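PDB 4MVE: GXWXG domain-containing protein from Thermomonospora curvata, which is of unknown function but joins a GXWXG family region to a DUF4334 region in one chain built largely of antiparallel beta strands. Local coordinates for residues A11-S16 / G47-G52; F39-W44 / A96-V101; G57-M62 / E76-R81; A102-V107 / P140-F145. One frame throughout, in Å; residues are numbered along the deposited sequence.

Interaction 1 of 4, residues A11-S16 / G47-G52; sequences AKIIAS and GIFDRG
Phe49 turns the CE1-CZ side of its ring toward two isoleucines of helix 5-16. Ile13 arrives at the ring edge, in the ring plane. Its CG2 methyl lies 3.5 Å from Phe49 CE1 and 3.7 Å from Phe49 CD1, and the two side chains cross at about a right angle. Ile14 comes at a slant, with its CG1 3.8 Å from Phe49 CZ. The Phe49 CG stands anti to the carbonyl carbon (chi1 -70°), which swings the ring out from the end of strand 42-48 to meet the helix. Ile14 CG1 is also 4.1 Å from Phe49 CE1, so both isoleucines touch this one ring carbon, from directions about a right angle apart. The contact is wholly apolar. With the ring cut back to an alanine, Ile13 CG2 and Ile14 CG1 would probably face a gap, and the helix would be held less firmly. Beyond Phe49 an Asx turn follows, in which Gly52 N donates to Asp50 OD1 at 3.3 Å. Arg51 NH2 bonds to Gly17 O, and its backbone N to Glu19 OE1. Around the contact, Val131 of strand 129-136 touches both Ile14 and Phe49, and His146 of strand 143-149 meets the phenylalanine ring edge-to-face.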
loop_
_atom_site.group_PDB
_atom_site.type_symbol
_atom_site.label_atom_id
_atom_site.label_comp_id
_atom_site.label_asym_id
_atom_site.label_seq_id
_atom_site.Cartn_x
_atom_site.Cartn_y
_atom_site.Cartn_z
ATOM N N ALA A 11 11.763 2.231 7.403
ATOM C CA ALA A 11 12.218 3.183 6.394
ATOM C C ALA A 11 13.433 2.619 5.630
ATOM O O ALA A 11 13.497 2.742 4.404
ATOM C CB ALA A 11 12.552 4.529 7.053
ATOM N N LYS A 12 14.359 1.972 6.345
ATOM C CA LYS A 12 15.579 1.387 5.765
ATOM C C LYS A 12 15.241 0.255 4.789
ATOM O O LYS A 12 15.838 0.181 3.708
ATOM C CB LYS A 12 16.533 0.880 6.870
ATOM C CG LYS A 12 17.382 1.994 7.479
ATOM C CD LYS A 12 18.112 1.584 8.756
ATOM C CE LYS A 12 19.500 1.044 8.522
ATOM N NZ LYS A 12 20.312 1.050 9.775
ATOM N N ILE A 13 14.282 -0.619 5.172
ATOM C CA ILE A 13 13.823 -1.736 4.328
ATOM C C ILE A 13 13.117 -1.174 3.067
ATOM O O ILE A 13 13.452 -1.566 1.953
ATOM C CB ILE A 13 12.907 -2.683 5.142
ATOM C CG1 ILE A 13 13.707 -3.395 6.289
ATOM C CG2 ILE A 13 12.204 -3.707 4.211
ATOM C CD1 ILE A 13 12.753 -3.904 7.558
ATOM N N ILE A 14 12.180 -0.245 3.251
ATOM C CA ILE A 14 11.428 0.391 2.156
ATOM C C ILE A 14 12.381 1.112 1.180
ATOM O O ILE A 14 12.199 0.972 -0.017
ATOM C CB ILE A 14 10.353 1.388 2.729
ATOM C CG1 ILE A 14 9.278 0.654 3.565
ATOM C CG2 ILE A 14 9.722 2.307 1.622
ATOM C CD1 ILE A 14 8.304 1.651 4.319
ATOM N N ALA A 15 13.376 1.890 1.686
ATOM C CA ALA A 15 14.289 2.632 0.812
ATOM C C ALA A 15 15.216 1.699 0.019
ATOM O O ALA A 15 15.593 2.048 -1.096
ATOM C CB ALA A 15 15.112 3.656 1.599
ATOM N N SER A 16 15.559 0.536 0.564
ATOM C CA SER A 16 16.445 -0.381 -0.148
ATOM C C SER A 16 15.660 -1.423 -1.038
ATOM O O SER A 16 16.285 -2.159 -1.778
ATOM C CB SER A 16 17.351 -1.107 0.841
ATOM O OG SER A 16 16.588 -2.049 1.580
ATOM N N GLY A 47 6.027 -0.800 -3.628
ATOM C CA GLY A 47 6.928 -1.934 -3.535
ATOM C C GLY A 47 6.331 -2.936 -2.580
ATOM O O GLY A 47 5.386 -2.620 -1.844
ATOM N N ILE A 48 6.838 -4.159 -2.614
ATOM C CA ILE A 48 6.268 -5.246 -1.829
ATOM C C ILE A 48 7.322 -5.871 -0.932
ATOM O O ILE A 48 8.457 -6.069 -1.359
ATOM C CB ILE A 48 5.662 -6.294 -2.815
ATOM C CG1 ILE A 48 4.559 -5.678 -3.682
ATOM C CG2 ILE A 48 5.124 -7.515 -2.076
ATOM C CD1 ILE A 48 4.326 -6.410 -5.001
ATOM N N PHE A 49 6.927 -6.255 0.277
ATOM C CA PHE A 49 7.864 -6.865 1.225
ATOM C C PHE A 49 8.135 -8.349 0.928
ATOM O O PHE A 49 9.238 -8.791 1.173
ATOM C CB PHE A 49 7.367 -6.709 2.671
ATOM C CG PHE A 49 7.435 -5.282 3.160
ATOM C CD1 PHE A 49 8.662 -4.707 3.521
ATOM C CD2 PHE A 49 6.274 -4.534 3.339
ATOM C CE1 PHE A 49 8.721 -3.393 4.004
ATOM C CE2 PHE A 49 6.334 -3.224 3.844
ATOM C CZ PHE A 49 7.558 -2.664 4.175
ATOM N N ASP A 50 7.120 -9.125 0.483
ATOM C CA ASP A 50 7.292 -10.535 0.153
ATOM C C ASP A 50 6.917 -10.770 -1.315
ATOM O O ASP A 50 5.737 -10.874 -1.658
ATOM C CB ASP A 50 6.460 -11.406 1.106
ATOM C CG ASP A 50 6.441 -12.897 0.797
ATOM O OD1 ASP A 50 7.411 -13.397 0.148
ATOM O OD2 ASP A 50 5.480 -13.570 1.221
ATOM N N ARG A 51 7.936 -10.881 -2.161
ATOM C CA ARG A 51 7.788 -11.018 -3.598
ATOM C C ARG A 51 7.472 -12.469 -4.052
ATOM O O ARG A 51 7.244 -12.678 -5.247
ATOM C CB ARG A 51 9.032 -10.458 -4.332
ATOM C CG ARG A 51 8.985 -8.923 -4.348
ATOM C CD ARG A 51 10.088 -8.228 -5.113
ATOM N NE ARG A 51 11.396 -8.291 -4.451
ATOM C CZ ARG A 51 11.845 -7.429 -3.536
ATOM N NH1 ARG A 51 11.059 -6.459 -3.081
ATOM N NH2 ARG A 51 13.061 -7.569 -3.027
ATOM N N GLY A 52 7.419 -13.421 -3.111
ATOM C CA GLY A 52 7.083 -14.810 -3.409
ATOM C C GLY A 52 5.593 -15.108 -3.405
ATOM O O GLY A 52 5.188 -16.209 -3.796
#

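Interaction 2 of 4, residues F39-W44 / A96-V101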
loop_
_atom_site.group_PDB
_atom_site.type_symbol
_atom_site.label_atom_id
_atom_site.label_comp_id
_atom_site.label_asym_id
_atom_site.label_seq_id
_atom_site.Cartn_x
_atom_site.Cartn_y
_atom_site.Cartn_z
ATOM N N PHE A 39 -3.750 12.924 4.159
ATOM C CA PHE A 39 -2.305 12.641 4.155
ATOM C C PHE A 39 -1.922 11.770 2.941
ATOM O O PHE A 39 -0.788 11.838 2.459
ATOM C CB PHE A 39 -1.929 11.909 5.457
ATOM C CG PHE A 39 -0.483 11.474 5.598
ATOM C CD1 PHE A 39 0.443 12.282 6.252
ATOM C CD2 PHE A 39 -0.071 10.215 5.163
ATOM C CE1 PHE A 39 1.776 11.866 6.396
ATOM C CE2 PHE A 39 1.249 9.800 5.322
ATOM C CZ PHE A 39 2.165 10.623 5.933
HETATM N N MSE A 40 -2.860 10.927 2.479
HETATM C CA MSE A 40 -2.631 10.036 1.365
HETATM C C MSE A 40 -2.747 10.711 0.006
HETATM O O MSE A 40 -2.337 10.092 -0.978
HETATM C CB MSE A 40 -3.607 8.837 1.410
HETATM C CG MSE A 40 -3.472 7.963 2.655
HETATM SE SE MSE A 40 -1.673 7.279 2.961
HETATM C CE MSE A 40 -1.242 6.468 1.137
ATOM N N LEU A 41 -3.332 11.943 -0.080
ATOM C CA LEU A 41 -3.554 12.596 -1.367
ATOM C C LEU A 41 -2.208 12.826 -2.139
ATOM O O LEU A 41 -1.239 13.338 -1.580
ATOM C CB LEU A 41 -4.391 13.877 -1.232
ATOM C CG LEU A 41 -5.816 13.682 -0.608
ATOM C CD1 LEU A 41 -6.572 14.987 -0.513
ATOM C CD2 LEU A 41 -6.643 12.722 -1.398
ATOM N N GLY A 42 -2.162 12.333 -3.373
ATOM C CA GLY A 42 -0.988 12.418 -4.238
ATOM C C GLY A 42 -0.637 11.110 -4.911
ATOM O O GLY A 42 -1.358 10.112 -4.768
ATOM N N THR A 43 0.477 11.106 -5.648
ATOM C CA THR A 43 0.969 9.929 -6.350
ATOM C C THR A 43 2.060 9.282 -5.511
ATOM O O THR A 43 2.918 9.982 -4.948
ATOM C CB THR A 43 1.429 10.299 -7.768
ATOM O OG1 THR A 43 0.290 10.796 -8.462
ATOM C CG2 THR A 43 1.991 9.100 -8.550
ATOM N N TRP A 44 2.010 7.941 -5.420
ATOM C CA TRP A 44 2.976 7.155 -4.647
ATOM C C TRP A 44 3.536 5.984 -5.448
ATOM O O TRP A 44 2.796 5.328 -6.200
ATOM C CB TRP A 44 2.348 6.600 -3.345
ATOM C CG TRP A 44 1.756 7.610 -2.411
ATOM C CD1 TRP A 44 0.622 8.339 -2.612
ATOM C CD2 TRP A 44 2.163 7.867 -1.043
ATOM N NE1 TRP A 44 0.314 9.068 -1.480
ATOM C CE2 TRP A 44 1.249 8.806 -0.505
ATOM C CE3 TRP A 44 3.175 7.349 -0.206
ATOM C CZ2 TRP A 44 1.337 9.270 0.824
ATOM C CZ3 TRP A 44 3.263 7.808 1.106
ATOM C CH2 TRP A 44 2.349 8.759 1.608
ATOM N N ALA A 96 -11.072 2.933 -6.839
ATOM C CA ALA A 96 -11.075 2.818 -5.398
ATOM C C ALA A 96 -11.372 4.164 -4.734
ATOM O O ALA A 96 -11.612 5.162 -5.411
ATOM C CB ALA A 96 -9.734 2.268 -4.919
ATOM N N ARG A 97 -11.444 4.156 -3.410
ATOM C CA ARG A 97 -11.714 5.342 -2.613
ATOM C C ARG A 97 -11.103 5.167 -1.220
ATOM O O ARG A 97 -10.609 4.078 -0.883
ATOM C CB ARG A 97 -13.223 5.660 -2.569
ATOM C CG ARG A 97 -14.045 4.644 -1.837
ATOM C CD ARG A 97 -15.472 4.510 -2.392
ATOM N NE ARG A 97 -16.162 3.439 -1.660
ATOM C CZ ARG A 97 -15.861 2.139 -1.737
ATOM N NH1 ARG A 97 -14.907 1.712 -2.567
ATOM N NH2 ARG A 97 -16.529 1.255 -1.008
ATOM N N LEU A 98 -11.071 6.251 -0.456
ATOM C CA LEU A 98 -10.488 6.259 0.888
ATOM C C LEU A 98 -11.534 6.464 1.952
ATOM O O LEU A 98 -12.430 7.310 1.804
ATOM C CB LEU A 98 -9.463 7.386 1.023
ATOM C CG LEU A 98 -8.127 7.229 0.258
ATOM C CD1 LEU A 98 -7.454 8.589 0.087
ATOM C CD2 LEU A 98 -7.178 6.277 0.989
ATOM N N ARG A 99 -11.420 5.683 3.022
ATOM C CA ARG A 99 -12.286 5.797 4.210
ATOM C C ARG A 99 -11.433 5.550 5.451
ATOM O O ARG A 99 -10.283 5.085 5.322
ATOM C CB ARG A 99 -13.450 4.795 4.154
ATOM C CG ARG A 99 -14.439 4.977 2.975
ATOM C CD ARG A 99 -15.180 6.324 3.110
ATOM N NE ARG A 99 -16.277 6.488 2.162
ATOM C CZ ARG A 99 -16.179 7.076 0.971
ATOM N NH1 ARG A 99 -14.999 7.473 0.511
ATOM N NH2 ARG A 99 -17.251 7.220 0.207
ATOM N N GLU A 100 -11.960 5.874 6.636
ATOM C CA GLU A 100 -11.267 5.559 7.884
ATOM C C GLU A 100 -11.832 4.239 8.363
ATOM O O GLU A 100 -13.041 4.146 8.557
ATOM C CB GLU A 100 -11.439 6.661 8.929
ATOM C CG GLU A 100 -10.718 7.946 8.556
ATOM C CD GLU A 100 -10.941 9.032 9.586
ATOM O OE1 GLU A 100 -12.051 9.614 9.604
ATOM O OE2 GLU A 100 -10.015 9.282 10.393
ATOM N N VAL A 101 -10.975 3.206 8.454
ATOM C CA VAL A 101 -11.342 1.825 8.806
ATOM C C VAL A 101 -10.437 1.312 9.937
ATOM O O VAL A 101 -9.275 1.686 9.964
ATOM C CB VAL A 101 -11.236 0.892 7.558
ATOM C CG1 VAL A 101 -11.847 -0.499 7.835
ATOM C CG2 VAL A 101 -11.890 1.523 6.304
#
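Met40, which packs against Leu98 across the contact, offers its carbonyl O to Trp44 NE1 at 2.9 Å (angle at the hydrogen 153°). The indole nitrogen sits above the carbonyl plane. Gly42, Thr43 and Trp44 begin the GXWXG sequence motif, so the bond ties the motif's tryptophan back to the short 3-10 segment before it. Met40 is present as selenomethionine. Its chain is bent, and its CE methyl lies 3.7 Å above one face of the Trp44 ring, toward the rim. Gly42 has backbone angles at which a side chain would jam against the carbonyl O of Leu41. The link to strand 96-103 is thin and apolar. Leu98 reaches across with CD1, which stands 4.1 Å from Met40 CB. The same methyl is a loose 4.5 Å from Leu41 CD2. The selenium end of Met40 leads away from Leu98, toward the tryptophan. Phe69 of strand 64-71 touches both Met40 and Leu98, which are buried, and so adds a third side chain to the contact. Leu98 is also tied to its neighbour in the strand. Its O accepts from Arg99 NH1 at 2.9 Å, with that oxygen lying in the guanidinium plane.

Interaction 3 of 4, residues G57-M62 / E76-R81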
loop_
_atom_site.group_PDB
_atom_site.type_symbol
_atom_site.label_atom_id
_atom_site.label_comp_id
_atom_site.label_asym_id
_atom_site.label_seq_id
_atom_site.Cartn_x
_atom_site.Cartn_y
_atom_site.Cartn_z
ATOM N N GLY A 57 3.465 -11.655 -7.335
ATOM C CA GLY A 57 3.963 -12.142 -8.616
ATOM C C GLY A 57 3.224 -11.528 -9.791
ATOM O O GLY A 57 3.834 -11.171 -10.805
HETATM N N MSE A 58 1.913 -11.363 -9.634
HETATM C CA MSE A 58 1.025 -10.823 -10.665
HETATM C C MSE A 58 1.211 -9.305 -10.806
HETATM O O MSE A 58 1.275 -8.810 -11.929
HETATM C CB MSE A 58 -0.429 -11.199 -10.360
HETATM C CG MSE A 58 -0.715 -12.716 -10.550
HETATM SE SE MSE A 58 -0.121 -13.443 -12.293
HETATM C CE MSE A 58 -1.217 -12.408 -13.427
ATOM N N LEU A 59 1.362 -8.583 -9.680
ATOM C CA LEU A 59 1.631 -7.146 -9.673
ATOM C C LEU A 59 2.958 -6.847 -10.388
ATOM O O LEU A 59 3.039 -5.935 -11.219
ATOM C CB LEU A 59 1.677 -6.618 -8.227
ATOM C CG LEU A 59 0.331 -6.466 -7.493
ATOM C CD1 LEU A 59 0.556 -6.048 -6.051
ATOM C CD2 LEU A 59 -0.580 -5.458 -8.180
ATOM N N LEU A 60 3.969 -7.661 -10.101
ATOM C CA LEU A 60 5.287 -7.561 -10.694
ATOM C C LEU A 60 5.200 -7.782 -12.224
ATOM O O LEU A 60 5.758 -6.995 -12.985
ATOM C CB LEU A 60 6.206 -8.605 -10.018
ATOM C CG LEU A 60 7.139 -8.155 -8.861
ATOM C CD1 LEU A 60 6.468 -7.216 -7.853
ATOM C CD2 LEU A 60 7.715 -9.353 -8.130
ATOM N N GLY A 61 4.451 -8.794 -12.650
ATOM C CA GLY A 61 4.281 -9.117 -14.068
ATOM C C GLY A 61 3.592 -8.018 -14.853
ATOM O O GLY A 61 3.912 -7.774 -16.017
HETATM N N MSE A 62 2.684 -7.298 -14.182
HETATM C CA MSE A 62 1.972 -6.167 -14.763
HETATM C C MSE A 62 2.799 -4.884 -14.717
HETATM O O MSE A 62 2.340 -3.868 -15.243
HETATM C CB MSE A 62 0.688 -5.957 -14.015
HETATM C CG MSE A 62 -0.365 -6.888 -14.468
HETATM SE SE MSE A 62 -2.034 -5.996 -14.416
HETATM C CE MSE A 62 -1.710 -4.540 -15.848
ATOM N N GLU A 76 -6.741 5.839 -7.972
ATOM C CA GLU A 76 -6.280 4.904 -8.995
ATOM C C GLU A 76 -5.405 3.897 -8.263
ATOM O O GLU A 76 -4.310 4.243 -7.838
ATOM C CB GLU A 76 -5.570 5.606 -10.166
ATOM C CG GLU A 76 -6.465 6.651 -10.836
ATOM C CD GLU A 76 -5.734 7.605 -11.761
ATOM O OE1 GLU A 76 -4.529 7.845 -11.525
ATOM O OE2 GLU A 76 -6.370 8.148 -12.693
ATOM N N PRO A 77 -5.906 2.669 -7.998
ATOM C CA PRO A 77 -5.116 1.728 -7.187
ATOM C C PRO A 77 -3.965 1.041 -7.904
ATOM O O PRO A 77 -3.045 0.548 -7.237
ATOM C CB PRO A 77 -6.151 0.689 -6.746
ATOM C CG PRO A 77 -7.194 0.713 -7.813
ATOM C CD PRO A 77 -7.222 2.106 -8.381
ATOM N N LEU A 78 -4.021 0.951 -9.233
ATOM C CA LEU A 78 -3.013 0.180 -9.980
ATOM C C LEU A 78 -2.384 0.921 -11.113
ATOM O O LEU A 78 -2.653 0.626 -12.284
ATOM C CB LEU A 78 -3.629 -1.128 -10.522
ATOM C CG LEU A 78 -4.260 -2.051 -9.463
ATOM C CD1 LEU A 78 -5.121 -3.089 -10.130
ATOM C CD2 LEU A 78 -3.162 -2.745 -8.612
ATOM N N LEU A 79 -1.473 1.844 -10.770
ATOM C CA LEU A 79 -0.659 2.533 -11.761
ATOM C C LEU A 79 0.384 1.556 -12.177
ATOM O O LEU A 79 0.920 0.862 -11.313
ATOM C CB LEU A 79 -0.028 3.825 -11.206
ATOM C CG LEU A 79 -0.987 4.934 -10.717
ATOM C CD1 LEU A 79 -0.161 6.152 -10.200
ATOM C CD2 LEU A 79 -1.994 5.367 -11.844
ATOM N N CYS A 80 0.602 1.409 -13.492
ATOM C CA CYS A 80 1.551 0.447 -14.026
ATOM C C CYS A 80 2.407 1.123 -15.028
ATOM O O CYS A 80 2.054 2.189 -15.542
ATOM C CB CYS A 80 0.843 -0.770 -14.632
ATOM S SG CYS A 80 -0.161 -1.706 -13.454
ATOM N N ARG A 81 3.528 0.497 -15.325
ATOM C CA ARG A 81 4.443 0.999 -16.322
ATOM C C ARG A 81 4.241 0.218 -17.601
ATOM O O ARG A 81 4.293 -1.024 -17.599
ATOM C CB ARG A 81 5.883 0.923 -15.822
ATOM C CG ARG A 81 6.758 1.972 -16.481
ATOM C CD ARG A 81 8.168 1.924 -15.963
ATOM N NE ARG A 81 8.321 2.502 -14.624
ATOM C CZ ARG A 81 8.528 3.791 -14.379
ATOM N NH1 ARG A 81 8.514 4.673 -15.370
ATOM N NH2 ARG A 81 8.719 4.214 -13.139
#
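Leu59 and Leu78 meet without a flat group between them, and no ring face or edge of either segment takes part in this contact. The one guanidinium near it, that of Arg81, leads away from the helix, and its NH1 bonds to Gly85 O. An aromatic ring does stand beside the pair: Trp64, on the strand that follows the helix, touches both leucines. Tyr90 likewise touches both Met62 and Cys80. The leucines approach by their branch ends. Leu59 CD2 is 3.8 Å from Leu78 CD2, and the side chains cross at about a right angle. The CB of Leu59 does not head straight for the strand. Its CG stands anti to the carbonyl carbon (chi1 -75°), and the methyls then reach over to Leu78. The second touch comes just past the helix, where Met62, a selenomethionine, has a bent chain. Its CE methyl lies 4.0 Å from Cys80 SG, and its backbone O lies 3.5 Å from Cys80 CB. The fold here is helix 54-61 followed by the antiparallel hairpin of strands 64-71 and 74-81, with the helix laid against the hairpin's second strand. Ile48 of strand 42-48 also touches Leu59. The side chains meet through methyl groups and the Cys80 sulfur, so the hold probably rests on van der Waals fit more than on directed polar bonds, with Leu78 and Cys80 buried and Met62 partly exposed.

Interaction 4 of 4, residues A102-V107 / P140-F145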
loop_
_atom_site.group_PDB
_atom_site.type_symbol
_atom_site.label_atom_id
_atom_site.label_comp_id
_atom_site.label_asym_id
_atom_site.label_seq_id
_atom_site.Cartn_x
_atom_site.Cartn_y
_atom_site.Cartn_z
ATOM N N ALA A 102 -10.985 0.501 10.890
ATOM C CA ALA A 102 -10.189 -0.089 11.974
ATOM C C ALA A 102 -9.513 -1.379 11.521
ATOM O O ALA A 102 -10.092 -2.165 10.771
ATOM C CB ALA A 102 -11.053 -0.388 13.191
ATOM N N LEU A 103 -8.303 -1.607 12.035
ATOM C CA LEU A 103 -7.556 -2.833 11.879
ATOM C C LEU A 103 -6.823 -3.045 13.171
ATOM O O LEU A 103 -5.984 -2.212 13.532
ATOM C CB LEU A 103 -6.603 -2.836 10.675
ATOM C CG LEU A 103 -5.665 -4.094 10.613
ATOM C CD1 LEU A 103 -6.428 -5.341 10.119
ATOM C CD2 LEU A 103 -4.449 -3.837 9.753
ATOM N N ARG A 104 -7.172 -4.132 13.904
ATOM C CA ARG A 104 -6.577 -4.492 15.198
ATOM C C ARG A 104 -6.760 -3.375 16.225
ATOM O O ARG A 104 -5.828 -3.027 16.946
ATOM C CB ARG A 104 -5.087 -4.813 15.033
ATOM C CG ARG A 104 -4.853 -5.936 14.087
ATOM C CD ARG A 104 -3.403 -6.069 13.751
ATOM N NE ARG A 104 -3.306 -7.102 12.751
ATOM C CZ ARG A 104 -2.444 -7.126 11.752
ATOM N NH1 ARG A 104 -1.484 -6.202 11.666
ATOM N NH2 ARG A 104 -2.499 -8.096 10.852
ATOM N N GLY A 105 -7.943 -2.787 16.233
ATOM C CA GLY A 105 -8.281 -1.697 17.141
ATOM C C GLY A 105 -7.756 -0.327 16.758
ATOM O O GLY A 105 -7.981 0.631 17.499
ATOM N N THR A 106 -7.025 -0.205 15.624
ATOM C CA THR A 106 -6.517 1.101 15.222
ATOM C C THR A 106 -7.222 1.520 13.967
ATOM O O THR A 106 -7.223 0.788 12.983
ATOM C CB THR A 106 -4.998 1.112 15.062
ATOM O OG1 THR A 106 -4.395 0.781 16.311
ATOM C CG2 THR A 106 -4.464 2.464 14.556
ATOM N N VAL A 107 -7.826 2.703 14.029
ATOM C CA VAL A 107 -8.540 3.365 12.948
ATOM C C VAL A 107 -7.539 4.254 12.199
ATOM O O VAL A 107 -6.892 5.068 12.804
ATOM C CB VAL A 107 -9.744 4.182 13.518
ATOM C CG1 VAL A 107 -10.347 5.103 12.455
ATOM C CG2 VAL A 107 -10.819 3.256 14.117
ATOM N N PRO A 140 -5.856 -15.941 4.155
ATOM C CA PRO A 140 -5.677 -16.394 5.543
ATOM C C PRO A 140 -4.966 -15.349 6.380
ATOM O O PRO A 140 -5.278 -15.213 7.564
ATOM C CB PRO A 140 -4.855 -17.688 5.408
ATOM C CG PRO A 140 -4.214 -17.604 4.069
ATOM C CD PRO A 140 -5.140 -16.813 3.197
ATOM N N ASP A 141 -4.060 -14.566 5.745
ATOM C CA ASP A 141 -3.270 -13.563 6.441
ATOM C C ASP A 141 -3.292 -12.207 5.755
ATOM O O ASP A 141 -3.372 -12.120 4.527
ATOM C CB ASP A 141 -1.799 -14.033 6.524
ATOM C CG ASP A 141 -1.608 -15.520 6.792
ATOM O OD1 ASP A 141 -1.919 -15.960 7.920
ATOM O OD2 ASP A 141 -1.168 -16.248 5.857
ATOM N N ILE A 142 -3.109 -11.148 6.558
ATOM C CA ILE A 142 -2.916 -9.784 6.074
ATOM C C ILE A 142 -1.555 -9.748 5.331
ATOM O O ILE A 142 -0.601 -10.288 5.860
ATOM C CB ILE A 142 -2.924 -8.798 7.292
ATOM C CG1 ILE A 142 -4.288 -8.792 8.074
ATOM C CG2 ILE A 142 -2.406 -7.383 6.911
ATOM C CD1 ILE A 142 -5.561 -8.399 7.322
ATOM N N LEU A 143 -1.458 -9.131 4.143
ATOM C CA LEU A 143 -0.170 -9.045 3.442
ATOM C C LEU A 143 0.279 -7.548 3.376
ATOM O O LEU A 143 -0.543 -6.636 3.369
ATOM C CB LEU A 143 -0.227 -9.741 2.058
ATOM C CG LEU A 143 -0.679 -11.249 2.098
ATOM C CD1 LEU A 143 -1.046 -11.770 0.711
ATOM C CD2 LEU A 143 0.386 -12.170 2.743
ATOM N N TYR A 144 1.577 -7.310 3.371
ATOM C CA TYR A 144 2.089 -5.960 3.476
ATOM C C TYR A 144 2.786 -5.470 2.233
ATOM O O TYR A 144 3.492 -6.222 1.577
ATOM C CB TYR A 144 3.057 -5.866 4.686
ATOM C CG TYR A 144 2.358 -6.196 5.986
ATOM C CD1 TYR A 144 1.645 -5.225 6.682
ATOM C CD2 TYR A 144 2.363 -7.491 6.492
ATOM C CE1 TYR A 144 0.961 -5.537 7.857
ATOM C CE2 TYR A 144 1.644 -7.823 7.636
ATOM C CZ TYR A 144 0.948 -6.843 8.319
ATOM O OH TYR A 144 0.231 -7.183 9.442
ATOM N N PHE A 145 2.639 -4.177 1.960
ATOM C CA PHE A 145 3.331 -3.516 0.865
ATOM C C PHE A 145 3.754 -2.109 1.332
ATOM O O PHE A 145 3.374 -1.688 2.426
ATOM C CB PHE A 145 2.460 -3.499 -0.421
ATOM C CG PHE A 145 1.217 -2.649 -0.313
ATOM C CD1 PHE A 145 0.014 -3.196 0.155
ATOM C CD2 PHE A 145 1.240 -1.300 -0.676
ATOM C CE1 PHE A 145 -1.138 -2.407 0.270
ATOM C CE2 PHE A 145 0.099 -0.504 -0.546
ATOM C CZ PHE A 145 -1.090 -1.065 -0.088
#
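Arg104 has its CG anti to the carbonyl carbon (chi1 -59°) and an extended chain from there to NE, which carries the guanidinium across to Tyr144. The Tyr144 side chain comes from the opposite direction and presents its hydroxyl. Arg104 NH1 donates to Tyr144 OH at 3.0 Å, with an angle of 153° at the hydrogen. The oxygen lies at the guanidinium edge, in its plane, while the tyrosine ring is turned 47° from that plane. Ile142 slides past the arginine in the opposite sense, so that its CG1 is 3.4 Å from Arg104 NH2. Arg104 belongs to a type I' turn from Leu103 to Thr106, which joins strands 96-103 and 106-113 as a beta hairpin. Thr106 O accepts from Leu103 N at 2.8 Å. Leu103 CD2 lies over one guanidinium face, and Leu103 CD1 is 4.2 Å from Ile142 CD1. Glu26 of helix 22-29 takes a hydrogen bond with Tyr144 OH and a salt bridge with Arg104 NH2, and Asp30 makes a second salt bridge at NH1. A phenylalanine in place of Tyr144 would probably leave Arg104 to its two carboxylates and cost Glu26 its hydroxyl partner. The Tyr144 ring also meets that of Tyr29.

Overall arrangement
From the N terminus, interaction 1 closes the first loop, bringing helix 5-16 onto the end of strand 42-48. Interaction 2 opens within that loop, at residues 39-44, and ends at 96-101, so the two cross. It ties the GXWXG region to the DUF4334 region. Interaction 3 is nested inside the loop of interaction 2 and holds helix 54-61 to strand 74-81. Interaction 4 follows in series, joining the hairpin turn at 102-107 to the start of strand 143-149. That strand neighbours strand 42-48, and there interactions 1 and 4 touch. Interaction 1 also touches interaction 3, through Ile48 on Leu59 and Leu60, and Arg51 on Leu60. All four reach the same curled sheet.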